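Local structure of PatF (4BG2) at residues Ala280-Glu285 / Cys297-Gln302; Lys115-Thr120 / His139-Glu144; Arg14-Val19 / Leu36-Ile41; Ser217-Ser222 / Thr286-Ser291. The protein is probably a prenyltransferase-like protein of the patellamide (cyanobactin) pathway, with no reaction firmly assigned to it. All coordinates share one frame; numbering follows the deposited sequence. Where two conformers were deposited one is given.

From the N terminus, contact 3 comes first. It folds helix 34-42 back along helix 3-25 and closes a loop of 16 residues. Contact 2 follows, at the open end of the hairpin of strands 116-124 and 133-140, and closes 18 residues. Contact 3 closes before contact 2 opens. Contacts 1 and 4 come last, and they cross. Contact 4 closes a loop of 63 residues from 217-222 to 286-291, and the latter lie between the two strands of contact 1, which closes 11 residues. Contacts 1 and 2 belong to the same closed antiparallel barrel, with centres about 21 Å apart. Contacts 3 and 4 lie on opposite sides of the chain's centre and pack helices against that barrel.

Contact 1 (Ala280-Glu285 / Cys297-Gln302)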
loop_
_atom_site.group_PDB
_atom_site.type_symbol
_atom_site.label_atom_id
_atom_site.label_comp_id
_atom_site.label_asym_id
_atom_site.label_seq_id
_atom_site.Cartn_x
_atom_site.Cartn_y
_atom_site.Cartn_z
ATOM N N ALA A 280 -4.324 8.815 2.506
ATOM C CA ALA A 280 -3.465 8.459 3.603
ATOM C C ALA A 280 -2.135 9.132 3.447
ATOM O O ALA A 280 -1.607 9.247 2.351
ATOM C CB ALA A 280 -3.290 6.946 3.694
ATOM N N ILE A 281 -1.586 9.560 4.570
ATOM C CA ILE A 281 -0.241 10.037 4.616
ATOM C C ILE A 281 0.615 8.985 5.303
ATOM O O ILE A 281 0.286 8.525 6.386
ATOM C CB ILE A 281 -0.141 11.360 5.381
ATOM C CG1 ILE A 281 -1.046 12.396 4.735
ATOM C CG2 ILE A 281 1.312 11.849 5.411
ATOM C CD1 ILE A 281 -0.705 12.722 3.288
ATOM N N ALA A 282 1.730 8.644 4.666
ATOM C CA ALA A 282 2.695 7.695 5.227
ATOM C C ALA A 282 3.967 8.456 5.513
ATOM O O ALA A 282 4.535 9.097 4.611
ATOM C CB ALA A 282 2.947 6.545 4.260
ATOM N N VAL A 283 4.403 8.386 6.765
ATOM C CA VAL A 283 5.491 9.208 7.269
ATOM C C VAL A 283 6.122 8.543 8.491
ATOM O O VAL A 283 5.451 7.836 9.216
ATOM C CB VAL A 283 4.957 10.650 7.539
ATOM C CG1 VAL A 283 3.896 10.673 8.626
ATOM C CG2 VAL A 283 6.086 11.611 7.884
ATOM N N THR A 284 7.413 8.728 8.707
ATOM C CA THR A 284 8.051 8.231 9.929
ATOM C C THR A 284 7.795 9.181 11.116
ATOM O O THR A 284 7.520 10.364 10.935
ATOM C CB THR A 284 9.567 8.088 9.781
ATOM O OG1 THR A 284 10.120 9.370 9.544
ATOM C CG2 THR A 284 9.927 7.127 8.634
ATOM N N GLU A 285 7.880 8.637 12.318
ATOM C CA GLU A 285 7.840 9.437 13.552
ATOM C C GLU A 285 8.796 10.623 13.462
ATOM O O GLU A 285 8.412 11.757 13.739
ATOM C CB GLU A 285 8.246 8.571 14.746
ATOM C CG GLU A 285 7.929 9.195 16.107
ATOM C CD GLU A 285 8.325 8.300 17.262
ATOM O OE1 GLU A 285 9.161 7.383 17.074
ATOM O OE2 GLU A 285 7.803 8.504 18.366
ATOM N N CYS A 297 4.940 9.825 1.922
ATOM C CA CYS A 297 4.139 9.311 0.823
ATOM C C CYS A 297 2.702 9.727 0.991
ATOM O O CYS A 297 2.175 9.675 2.086
ATOM C CB CYS A 297 4.193 7.792 0.810
ATOM S SG CYS A 297 5.700 7.173 0.112
ATOM N N PHE A 298 2.073 10.137 -0.097
ATOM C CA PHE A 298 0.689 10.587 -0.100
ATOM C C PHE A 298 -0.134 9.634 -1.004
ATOM O O PHE A 298 0.099 9.547 -2.197
ATOM C CB PHE A 298 0.695 12.005 -0.639
ATOM C CG PHE A 298 -0.568 12.789 -0.375
ATOM C CD1 PHE A 298 -1.816 12.267 -0.659
ATOM C CD2 PHE A 298 -0.483 14.091 0.096
ATOM C CE1 PHE A 298 -2.977 13.012 -0.433
ATOM C CE2 PHE A 298 -1.631 14.851 0.305
ATOM C CZ PHE A 298 -2.884 14.306 0.052
ATOM N N TYR A 299 -1.123 8.979 -0.417
ATOM C CA TYR A 299 -1.935 7.961 -1.080
ATOM C C TYR A 299 -3.335 8.522 -1.236
ATOM O O TYR A 299 -3.806 9.224 -0.360
ATOM C CB TYR A 299 -1.997 6.709 -0.192
ATOM C CG TYR A 299 -0.724 5.927 -0.124
ATOM C CD1 TYR A 299 0.279 6.229 0.782
ATOM C CD2 TYR A 299 -0.503 4.860 -1.017
ATOM C CE1 TYR A 299 1.470 5.475 0.821
ATOM C CE2 TYR A 299 0.665 4.118 -0.979
ATOM C CZ TYR A 299 1.638 4.420 -0.073
ATOM O OH TYR A 299 2.797 3.666 -0.096
ATOM N N TYR A 300 -3.993 8.219 -2.345
ATOM C CA TYR A 300 -5.414 8.449 -2.483
ATOM C C TYR A 300 -6.037 7.260 -3.211
ATOM O O TYR A 300 -5.394 6.654 -4.077
ATOM C CB TYR A 300 -5.701 9.789 -3.181
ATOM C CG TYR A 300 -5.247 9.885 -4.608
ATOM C CD1 TYR A 300 -3.959 10.275 -4.920
ATOM C CD2 TYR A 300 -6.120 9.624 -5.645
ATOM C CE1 TYR A 300 -3.550 10.385 -6.237
ATOM C CE2 TYR A 300 -5.722 9.744 -6.961
ATOM C CZ TYR A 300 -4.433 10.107 -7.249
ATOM O OH TYR A 300 -4.038 10.188 -8.559
ATOM N N ASP A 301 -7.288 6.954 -2.865
ATOM C CA ASP A 301 -7.979 5.743 -3.272
ATOM C C ASP A 301 -9.219 6.116 -4.058
ATOM O O ASP A 301 -10.020 6.956 -3.611
ATOM C CB ASP A 301 -8.354 4.942 -2.024
ATOM C CG ASP A 301 -8.900 3.536 -2.333
ATOM O OD1 ASP A 301 -8.682 2.991 -3.440
ATOM O OD2 ASP A 301 -9.546 2.950 -1.429
ATOM N N GLN A 302 -9.363 5.516 -5.241
ATOM C CA GLN A 302 -10.500 5.744 -6.109
ATOM C C GLN A 302 -11.184 4.420 -6.442
ATOM O O GLN A 302 -10.505 3.401 -6.687
ATOM C CB GLN A 302 -10.046 6.461 -7.375
ATOM C CG GLN A 302 -9.567 7.882 -7.114
ATOM C CD GLN A 302 -9.007 8.546 -8.355
ATOM O OE1 GLN A 302 -7.958 8.147 -8.841
ATOM N NE2 GLN A 302 -9.683 9.578 -8.850
#
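A280, I281 and A282 pair with Y299, F298 and C297 in antiparallel register, the strand axes 4.8 Å apart at closest and running at 158°. A280/Y299 and A282/C297 are hydrogen-bonded pairs; I281/F298 between them is a non-hydrogen-bonded pair. Two bonds close each hydrogen-bonded pair. The donor A282 N meets C297 O in the carbonyl plane at 2.8 Å, and the return bond from C297 N to A282 O is also in plane. A280 N instead approaches Y299 O from above the carbonyl plane, at 2.9 Å.

I281 and F298 share one face of the sheet. F298 has CG anti to the backbone N (chi1 -164°), which places its ring beside I281. I281 CD1 then sits over one ring face, 3.7 Å from the centroid, in a CH-pi contact. A280, A282, C297 and Y299 share the other face. A282 CB touches C297 CB at 3.9 Å and meets the edge of the Y299 ring at CE1, also at 3.9 Å.

The face with F298 is covered by helix 261-272, through I266 and C270. The face with Y299 looks into the barrel, where Y299 meets F244. Strand 242-247 continues the sheet beside I281 and V283. Strand 48-57 does so beside F298 and Y300, closing the barrel. T284 caps E287 N as the chain enters helix 285-288.

Contact 2 (Lys115-Thr120 / His139-Glu144); sequences KIINNT and HIKPEE
N118 and H139 lie side by side and point the same way, with amide and imidazole planes 82° apart. N118 OD1 comes to the ring edge, in its plane, 3.3 Å from H139 CD2. This oxygen is buried with no hydrogen-bond partner. CG of N118 lies between its backbone N and carbonyl carbon (chi1 66°), which keeps the amide close to H139. The T120 side chain runs at about a right angle to H139, and its CG2 meets the ring edge 3.6 Å from NE2. T120 OG1 turns to Y137 N.

K115 and E144 cross at about a right angle, through aliphatic parts: K115 CG is 3.8 Å from E144 CB. K115 NZ goes on to E148 and to D145 O. I117 and K141 cross obliquely, with I117 CG1 3.7 Å from K141 CG. K141 NZ ends on R114 O.

The backbone makes a classic beta bulge, with I117 and N118 both opposite H139. I117 N donates to H139 O at 2.8 Å, and H139 N to N118 O at 2.9 Å. Past it, K141 to E144 form a type I turn. Strand 173-181 flanks the hairpin beside I140, and helix 79-91 packs on N118 and N119.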
loop_
_atom_site.group_PDB
_atom_site.type_symbol
_atom_site.label_atom_id
_atom_site.label_comp_id
_atom_site.label_asym_id
_atom_site.label_seq_id
_atom_site.Cartn_x
_atom_site.Cartn_y
_atom_site.Cartn_z
ATOM N N LYS A 115 -8.837 -16.782 6.215
ATOM C CA LYS A 115 -8.691 -15.537 6.977
ATOM C C LYS A 115 -8.095 -14.385 6.184
ATOM O O LYS A 115 -7.766 -13.341 6.752
ATOM C CB LYS A 115 -7.852 -15.827 8.206
ATOM C CG LYS A 115 -8.499 -16.892 9.086
ATOM C CD LYS A 115 -7.531 -17.411 10.123
ATOM C CE LYS A 115 -8.208 -18.369 11.062
ATOM N NZ LYS A 115 -7.347 -18.504 12.258
ATOM N N ILE A 116 -8.000 -14.569 4.869
ATOM C CA ILE A 116 -7.422 -13.595 3.962
ATOM C C ILE A 116 -8.522 -13.105 3.017
ATOM O O ILE A 116 -9.253 -13.909 2.425
ATOM C CB ILE A 116 -6.232 -14.202 3.167
ATOM C CG1 ILE A 116 -5.122 -14.602 4.130
ATOM C CG2 ILE A 116 -5.677 -13.204 2.164
ATOM C CD1 ILE A 116 -3.983 -15.388 3.514
ATOM N N ILE A 117 -8.638 -11.784 2.889
ATOM C CA ILE A 117 -9.607 -11.166 1.994
ATOM C C ILE A 117 -9.115 -11.255 0.561
ATOM O O ILE A 117 -9.816 -11.738 -0.318
ATOM C CB ILE A 117 -9.860 -9.672 2.339
ATOM C CG1 ILE A 117 -10.464 -9.539 3.737
ATOM C CG2 ILE A 117 -10.800 -9.048 1.324
ATOM C CD1 ILE A 117 -10.515 -8.112 4.257
ATOM N N ASN A 118 -7.903 -10.785 0.336
ATOM C CA ASN A 118 -7.329 -10.745 -1.001
ATOM C C ASN A 118 -5.877 -10.387 -0.915
ATOM O O ASN A 118 -5.350 -10.110 0.169
ATOM C CB ASN A 118 -8.060 -9.734 -1.894
ATOM C CG ASN A 118 -7.881 -8.277 -1.447
ATOM O OD1 ASN A 118 -6.823 -7.858 -0.984
ATOM N ND2 ASN A 118 -8.905 -7.488 -1.661
ATOM N N ASN A 119 -5.241 -10.386 -2.068
ATOM C CA ASN A 119 -4.001 -9.648 -2.263
ATOM C C ASN A 119 -4.230 -8.573 -3.325
ATOM O O ASN A 119 -5.145 -8.681 -4.117
ATOM C CB ASN A 119 -2.861 -10.568 -2.642
ATOM C CG ASN A 119 -3.066 -11.228 -3.994
ATOM O OD1 ASN A 119 -3.697 -12.290 -4.099
ATOM N ND2 ASN A 119 -2.546 -10.599 -5.032
ATOM N N THR A 120 -3.417 -7.528 -3.292
ATOM C CA THR A 120 -3.440 -6.497 -4.300
ATOM C C THR A 120 -2.430 -6.854 -5.391
ATOM O O THR A 120 -1.653 -7.801 -5.261
ATOM C CB THR A 120 -2.969 -5.133 -3.729
ATOM O OG1 THR A 120 -1.638 -5.266 -3.276
ATOM C CG2 THR A 120 -3.805 -4.685 -2.562
ATOM N N HIS A 139 -4.324 -8.494 2.386
ATOM C CA HIS A 139 -5.287 -7.931 3.327
ATOM C C HIS A 139 -5.983 -9.032 4.114
ATOM O O HIS A 139 -6.630 -9.893 3.541
ATOM C CB HIS A 139 -6.309 -7.087 2.598
ATOM C CG HIS A 139 -5.731 -5.841 2.038
ATOM N ND1 HIS A 139 -5.363 -4.777 2.829
ATOM C CD2 HIS A 139 -5.441 -5.481 0.766
ATOM C CE1 HIS A 139 -4.882 -3.810 2.068
ATOM N NE2 HIS A 139 -4.903 -4.219 0.813
ATOM N N ILE A 140 -5.826 -8.971 5.432
ATOM C CA ILE A 140 -6.272 -10.006 6.339
ATOM C C ILE A 140 -7.634 -9.614 6.884
ATOM O O ILE A 140 -7.905 -8.428 7.039
ATOM C CB ILE A 140 -5.250 -10.149 7.488
ATOM C CG1 ILE A 140 -3.877 -10.522 6.919
ATOM C CG2 ILE A 140 -5.691 -11.183 8.501
ATOM C CD1 ILE A 140 -2.734 -10.242 7.868
ATOM N N LYS A 141 -8.489 -10.603 7.162
ATOM C CA LYS A 141 -9.817 -10.333 7.716
ATOM C C LYS A 141 -9.637 -9.787 9.122
ATOM O O LYS A 141 -8.948 -10.406 9.928
ATOM C CB LYS A 141 -10.680 -11.594 7.724
ATOM C CG LYS A 141 -11.067 -12.066 6.335
ATOM C CD LYS A 141 -12.074 -13.200 6.382
ATOM C CE LYS A 141 -12.411 -13.683 4.985
ATOM N NZ LYS A 141 -13.140 -14.984 5.019
ATOM N N PRO A 142 -10.226 -8.615 9.416
ATOM C CA PRO A 142 -10.043 -7.994 10.741
ATOM C C PRO A 142 -10.537 -8.791 11.929
ATOM O O PRO A 142 -9.959 -8.665 13.006
ATOM C CB PRO A 142 -10.843 -6.701 10.627
ATOM C CG PRO A 142 -10.737 -6.353 9.192
ATOM C CD PRO A 142 -10.848 -7.673 8.479
ATOM N N GLU A 143 -11.597 -9.587 11.745
ATOM C CA GLU A 143 -12.264 -10.271 12.860
ATOM C C GLU A 143 -11.856 -11.731 13.040
ATOM O O GLU A 143 -12.522 -12.478 13.748
ATOM C CB GLU A 143 -13.790 -10.174 12.705
ATOM C CG GLU A 143 -14.314 -8.782 12.997
ATOM C CD GLU A 143 -14.217 -8.437 14.476
ATOM O OE1 GLU A 143 -14.925 -9.089 15.290
ATOM O OE2 GLU A 143 -13.424 -7.518 14.818
ATOM N N GLU A 144 -10.755 -12.131 12.420
ATOM C CA GLU A 144 -10.217 -13.465 12.633
ATOM C C GLU A 144 -8.985 -13.364 13.532
ATOM O O GLU A 144 -8.321 -12.319 13.563
ATOM C CB GLU A 144 -9.846 -14.108 11.291
ATOM C CG GLU A 144 -11.007 -14.270 10.321
ATOM C CD GLU A 144 -11.958 -15.404 10.680
ATOM O OE1 GLU A 144 -11.624 -16.269 11.518
ATOM O OE2 GLU A 144 -13.072 -15.433 10.119
#

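Contact 3 (Arg14-Val19 / Leu36-Ile41); sequences RRLQFV and LFEEAI
L16 and V19 of helix 3-25 face E38 and I41 of helix 34-42, in an antiparallel helix pair on the outside of the beta barrel. The short helical segments run at 154° with axes 10.3 Å apart at closest.

The apolar contacts come first. V19 and I41 reach toward each other tip to tip, V19 CG2 being 3.8 Å from I41 CD1. I41 has CG1 between its backbone N and carbonyl carbon (chi1 70°), and this sends CD1 toward V19. L16 crosses E38 at about a right angle, and its CD1 rests 4.0 Å from E38 CG. V19 CG1 flanks the E38 carboxylate, 4.0 Å from OE2. Thus the stem of the glutamate is part of the apolar surface. On the barrel side, V50 of strand 48-57 meets R15, F18 and V19, while I41 lies on V68 and I121.

The E38 carboxylate is held by two residues of helix 3-25, in a salt bridge to R20 and a hydrogen bond from Q23. These bonds add a polar link between the two helices.

One hydrogen bond crosses between the segments, and R15 supplies it. Its NE pairs with D304, and its NH1 also reaches I44 O. Across the contact, R15 NH1 donates to I41 O at 2.8 Å, with the oxygen in the guanidinium plane.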
loop_
_atom_site.group_PDB
_atom_site.type_symbol
_atom_site.label_atom_id
_atom_site.label_comp_id
_atom_site.label_asym_id
_atom_site.label_seq_id
_atom_site.Cartn_x
_atom_site.Cartn_y
_atom_site.Cartn_z
ATOM N N ARG A 14 -12.940 3.096 -16.196
ATOM C CA ARG A 14 -12.672 4.047 -15.097
ATOM C C ARG A 14 -11.347 3.759 -14.375
ATOM O O ARG A 14 -10.586 4.668 -14.043
ATOM C CB ARG A 14 -13.812 4.037 -14.087
ATOM C CG ARG A 14 -15.004 4.871 -14.512
ATOM C CD ARG A 14 -15.786 5.386 -13.310
ATOM N NE ARG A 14 -17.208 5.507 -13.607
ATOM C CZ ARG A 14 -18.064 4.489 -13.699
ATOM N NH1 ARG A 14 -17.672 3.228 -13.522
ATOM N NH2 ARG A 14 -19.337 4.741 -13.979
ATOM N N ARG A 15 -11.096 2.478 -14.131
ATOM C CA ARG A 15 -9.844 2.009 -13.547
ATOM C C ARG A 15 -8.642 2.600 -14.271
ATOM O O ARG A 15 -7.716 3.142 -13.659
ATOM C CB ARG A 15 -9.749 0.505 -13.735
ATOM C CG ARG A 15 -9.462 -0.274 -12.515
ATOM C CD ARG A 15 -9.603 -1.745 -12.899
ATOM N NE ARG A 15 -10.939 -2.231 -12.650
ATOM C CZ ARG A 15 -11.346 -3.459 -12.893
ATOM N NH1 ARG A 15 -10.517 -4.356 -13.401
ATOM N NH2 ARG A 15 -12.600 -3.779 -12.626
ATOM N N LEU A 16 -8.648 2.428 -15.583
ATOM C CA LEU A 16 -7.558 2.885 -16.434
ATOM C C LEU A 16 -7.448 4.401 -16.391
ATOM O O LEU A 16 -6.359 4.955 -16.372
ATOM C CB LEU A 16 -7.805 2.420 -17.874
ATOM C CG LEU A 16 -6.656 2.599 -18.858
ATOM C CD1 LEU A 16 -5.346 2.093 -18.277
ATOM C CD2 LEU A 16 -6.992 1.878 -20.161
ATOM N N GLN A 17 -8.585 5.071 -16.374
ATOM C CA GLN A 17 -8.600 6.523 -16.337
ATOM C C GLN A 17 -7.979 7.064 -15.044
ATOM O O GLN A 17 -7.174 7.974 -15.094
ATOM C CB GLN A 17 -10.013 7.051 -16.560
ATOM C CG GLN A 17 -10.019 8.563 -16.637
ATOM C CD GLN A 17 -9.142 9.113 -17.755
ATOM O OE1 GLN A 17 -9.090 8.563 -18.857
ATOM N NE2 GLN A 17 -8.435 10.190 -17.472
ATOM N N PHE A 18 -8.293 6.452 -13.903
ATOM C CA PHE A 18 -7.589 6.794 -12.652
ATOM C C PHE A 18 -6.076 6.726 -12.815
ATOM O O PHE A 18 -5.354 7.643 -12.427
ATOM C CB PHE A 18 -7.986 5.871 -11.491
ATOM C CG PHE A 18 -9.447 5.913 -11.156
ATOM C CD1 PHE A 18 -10.195 7.046 -11.392
ATOM C CD2 PHE A 18 -10.072 4.806 -10.608
ATOM C CE1 PHE A 18 -11.544 7.078 -11.090
ATOM C CE2 PHE A 18 -11.412 4.837 -10.285
ATOM C CZ PHE A 18 -12.151 5.978 -10.529
ATOM N N VAL A 19 -5.607 5.605 -13.366
ATOM C CA VAL A 19 -4.179 5.387 -13.514
ATOM C C VAL A 19 -3.597 6.432 -14.488
ATOM O O VAL A 19 -2.555 7.028 -14.214
ATOM C CB VAL A 19 -3.898 3.945 -13.979
ATOM C CG1 VAL A 19 -2.477 3.805 -14.450
ATOM C CG2 VAL A 19 -4.210 2.949 -12.872
ATOM N N LEU A 36 2.670 -2.712 -18.894
ATOM C CA LEU A 36 2.294 -4.073 -18.471
ATOM C C LEU A 36 1.294 -4.045 -17.305
ATOM O O LEU A 36 0.354 -4.840 -17.263
ATOM C CB LEU A 36 3.522 -4.871 -18.015
ATOM C CG LEU A 36 4.389 -5.577 -19.057
ATOM C CD1 LEU A 36 5.654 -6.101 -18.392
ATOM C CD2 LEU A 36 3.607 -6.717 -19.699
ATOM N N PHE A 37 1.510 -3.151 -16.344
ATOM C CA PHE A 37 0.624 -3.075 -15.206
ATOM C C PHE A 37 -0.801 -2.689 -15.608
ATOM O O PHE A 37 -1.790 -3.255 -15.104
ATOM C CB PHE A 37 1.150 -2.065 -14.209
ATOM C CG PHE A 37 0.341 -1.996 -12.980
ATOM C CD1 PHE A 37 0.288 -3.085 -12.106
ATOM C CD2 PHE A 37 -0.413 -0.878 -12.695
ATOM C CE1 PHE A 37 -0.458 -3.027 -10.952
ATOM C CE2 PHE A 37 -1.173 -0.824 -11.544
ATOM C CZ PHE A 37 -1.195 -1.896 -10.681
ATOM N N GLU A 38 -0.909 -1.771 -16.561
ATOM C CA GLU A 38 -2.203 -1.338 -17.061
ATOM C C GLU A 38 -2.957 -2.524 -17.671
ATOM O O GLU A 38 -4.152 -2.712 -17.418
ATOM C CB GLU A 38 -2.020 -0.208 -18.087
ATOM C CG GLU A 38 -1.517 1.102 -17.482
ATOM C CD GLU A 38 -1.298 2.221 -18.511
ATOM O OE1 GLU A 38 -1.478 1.991 -19.723
ATOM O OE2 GLU A 38 -0.962 3.361 -18.107
ATOM N N GLU A 39 -2.260 -3.333 -18.459
ATOM C CA GLU A 39 -2.870 -4.525 -19.024
ATOM C C GLU A 39 -3.294 -5.479 -17.908
ATOM O O GLU A 39 -4.373 -6.070 -17.964
ATOM C CB GLU A 39 -1.914 -5.228 -20.002
ATOM C CG GLU A 39 -1.568 -4.365 -21.201
ATOM C CD GLU A 39 -0.529 -4.970 -22.140
ATOM O OE1 GLU A 39 0.546 -5.439 -21.684
ATOM O OE2 GLU A 39 -0.791 -4.961 -23.363
ATOM N N ALA A 40 -2.467 -5.621 -16.876
ATOM C CA ALA A 40 -2.791 -6.573 -15.808
ATOM C C ALA A 40 -4.075 -6.207 -15.048
ATOM O O ALA A 40 -4.913 -7.079 -14.755
ATOM C CB ALA A 40 -1.634 -6.726 -14.860
ATOM N N ILE A 41 -4.258 -4.927 -14.747
ATOM C CA ILE A 41 -5.407 -4.545 -13.926
ATOM C C ILE A 41 -6.722 -4.594 -14.680
ATOM O O ILE A 41 -7.782 -4.674 -14.070
ATOM C CB ILE A 41 -5.260 -3.166 -13.269
ATOM C CG1 ILE A 41 -5.351 -2.054 -14.316
ATOM C CG2 ILE A 41 -3.994 -3.118 -12.426
ATOM C CD1 ILE A 41 -5.072 -0.686 -13.751
#

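Contact 4 (Ser217-Ser222 / Thr286-Ser291)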
loop_
_atom_site.group_PDB
_atom_site.type_symbol
_atom_site.label_atom_id
_atom_site.label_comp_id
_atom_site.label_asym_id
_atom_site.label_seq_id
_atom_site.Cartn_x
_atom_site.Cartn_y
_atom_site.Cartn_z
ATOM N N SER A 217 5.857 9.453 19.683
ATOM C CA SER A 217 5.941 10.846 20.063
ATOM C C SER A 217 4.561 11.435 20.377
ATOM O O SER A 217 3.517 10.884 19.998
ATOM C CB SER A 217 6.585 11.643 18.942
ATOM O OG SER A 217 5.691 11.763 17.850
ATOM N N ARG A 218 4.568 12.571 21.059
ATOM C CA ARG A 218 3.340 13.303 21.342
ATOM C C ARG A 218 2.644 13.708 20.049
ATOM O O ARG A 218 1.423 13.663 19.947
ATOM C CB ARG A 218 3.638 14.528 22.216
ATOM C CG ARG A 218 4.087 14.120 23.615
ATOM C CD ARG A 218 4.283 15.302 24.536
ATOM N NE ARG A 218 5.484 16.081 24.199
ATOM C CZ ARG A 218 6.482 16.375 25.036
ATOM N NH1 ARG A 218 6.473 15.967 26.304
ATOM N NH2 ARG A 218 7.506 17.100 24.599
ATOM N N LYS A 219 3.426 14.069 19.043
ATOM C CA LYS A 219 2.856 14.473 17.765
ATOM C C LYS A 219 2.092 13.305 17.107
ATOM O O LYS A 219 0.984 13.500 16.597
ATOM C CB LYS A 219 3.950 15.031 16.846
ATOM C CG LYS A 219 3.477 15.316 15.429
ATOM C CD LYS A 219 3.357 16.801 15.153
ATOM C CE LYS A 219 2.381 17.076 14.009
ATOM N NZ LYS A 219 0.997 16.494 14.101
ATOM N N VAL A 220 2.672 12.108 17.138
ATOM C CA VAL A 220 1.957 10.897 16.697
ATOM C C VAL A 220 0.698 10.643 17.516
ATOM O O VAL A 220 -0.391 10.467 16.955
ATOM C CB VAL A 220 2.843 9.637 16.764
ATOM C CG1 VAL A 220 2.002 8.373 16.575
ATOM C CG2 VAL A 220 3.902 9.707 15.675
ATOM N N ASN A 221 0.840 10.667 18.835
ATOM C CA ASN A 221 -0.306 10.479 19.727
ATOM C C ASN A 221 -1.420 11.493 19.550
ATOM O O ASN A 221 -2.583 11.147 19.722
ATOM C CB ASN A 221 0.127 10.386 21.192
ATOM C CG ASN A 221 0.539 8.970 21.558
ATOM O OD1 ASN A 221 -0.323 8.114 21.812
ATOM N ND2 ASN A 221 1.846 8.690 21.508
ATOM N N SER A 222 -1.084 12.713 19.146
ATOM C CA SER A 222 -2.098 13.751 19.004
ATOM C C SER A 222 -2.923 13.651 17.733
ATOM O O SER A 222 -3.996 14.233 17.680
ATOM C CB SER A 222 -1.482 15.145 19.112
ATOM O OG SER A 222 -0.877 15.506 17.894
ATOM N N THR A 286 10.040 10.322 13.075
ATOM C CA THR A 286 11.108 11.311 12.939
ATOM C C THR A 286 10.720 12.447 11.997
ATOM O O THR A 286 10.945 13.597 12.298
ATOM C CB THR A 286 12.389 10.640 12.384
ATOM O OG1 THR A 286 12.908 9.726 13.360
ATOM C CG2 THR A 286 13.465 11.696 12.032
ATOM N N GLU A 287 10.143 12.113 10.845
ATOM C CA GLU A 287 9.775 13.137 9.872
ATOM C C GLU A 287 8.574 13.960 10.336
ATOM O O GLU A 287 8.427 15.114 9.936
ATOM C CB GLU A 287 9.517 12.522 8.508
ATOM C CG GLU A 287 9.149 13.531 7.428
ATOM C CD GLU A 287 10.326 14.379 6.960
ATOM O OE1 GLU A 287 11.496 13.974 7.147
ATOM O OE2 GLU A 287 10.064 15.460 6.403
ATOM N N LEU A 288 7.709 13.369 11.150
ATOM C CA LEU A 288 6.570 14.095 11.738
ATOM C C LEU A 288 6.973 15.158 12.755
ATOM O O LEU A 288 6.192 16.056 13.035
ATOM C CB LEU A 288 5.611 13.149 12.454
ATOM C CG LEU A 288 4.275 12.842 11.801
ATOM C CD1 LEU A 288 3.428 12.081 12.817
ATOM C CD2 LEU A 288 3.538 14.096 11.323
ATOM N N GLU A 289 8.170 15.040 13.320
ATOM C CA GLU A 289 8.649 16.008 14.300
ATOM C C GLU A 289 8.987 17.357 13.653
ATOM O O GLU A 289 9.087 18.367 14.346
ATOM C CB GLU A 289 9.899 15.472 15.023
ATOM C CG GLU A 289 9.716 14.234 15.903
ATOM C CD GLU A 289 8.882 14.447 17.181
ATOM O OE1 GLU A 289 7.758 14.990 17.099
ATOM O OE2 GLU A 289 9.327 14.011 18.269
ATOM N N LYS A 290 9.183 17.365 12.335
ATOM C CA LYS A 290 9.612 18.561 11.606
ATOM C C LYS A 290 8.456 19.556 11.428
ATOM O O LYS A 290 7.298 19.176 11.479
ATOM C CB LYS A 290 10.211 18.176 10.233
ATOM C CG LYS A 290 11.476 17.304 10.252
ATOM C CD LYS A 290 11.703 16.705 8.860
ATOM C CE LYS A 290 13.140 16.307 8.517
ATOM N NZ LYS A 290 13.734 15.311 9.447
ATOM N N SER A 291 8.780 20.833 11.226
ATOM C CA SER A 291 7.760 21.874 11.015
ATOM C C SER A 291 6.952 21.631 9.725
ATOM O O SER A 291 5.775 22.010 9.609
ATOM C CB SER A 291 8.404 23.272 10.985
ATOM O OG SER A 291 9.200 23.464 9.822
#
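V220 and L288 make the tight part of this contact, meeting at about a right angle with V220 CG2 3.7 Å from L288 CD1. Both residues are buried. K219 crosses the same leucine, also at about a right angle. Its CG stands anti to the backbone N (chi1 173°), and the chain then runs past the leucine backbone. K219 CD lies 3.6 Å from L288 O, and K219 CG is 4.2 Å from L288 CD1. Only the carbons of the lysine touch the leucine, and no hydrogen bond forms there; K219 NZ continues to a weak hydrogen bond with Y256 O.

The other side is looser and faces solvent. E289 starts away from the helix, but its chain bends at chi2 and brings the carboxylate back. E289 OE2 is then 3.7 Å from S217 CB, and E289 OE1 is 3.8 Å from K219 CB. No hydrogen bond crosses between the segments. The carboxylate sits near the start of helix 218-223, where its charge may be favourable to the helix dipole.

S217 is the N-cap of that helix. Its OG accepts from V220 N at 3.1 Å, and its O takes both N221 N and N221 ND2. On the barrel side, V220 touches L243 and L288 touches F245, both of strand 242-247. The arrangement is a capped short helix and a helical turn packed together on the outside of an antiparallel barrel, consistent with the ABBA prenyltransferase fold.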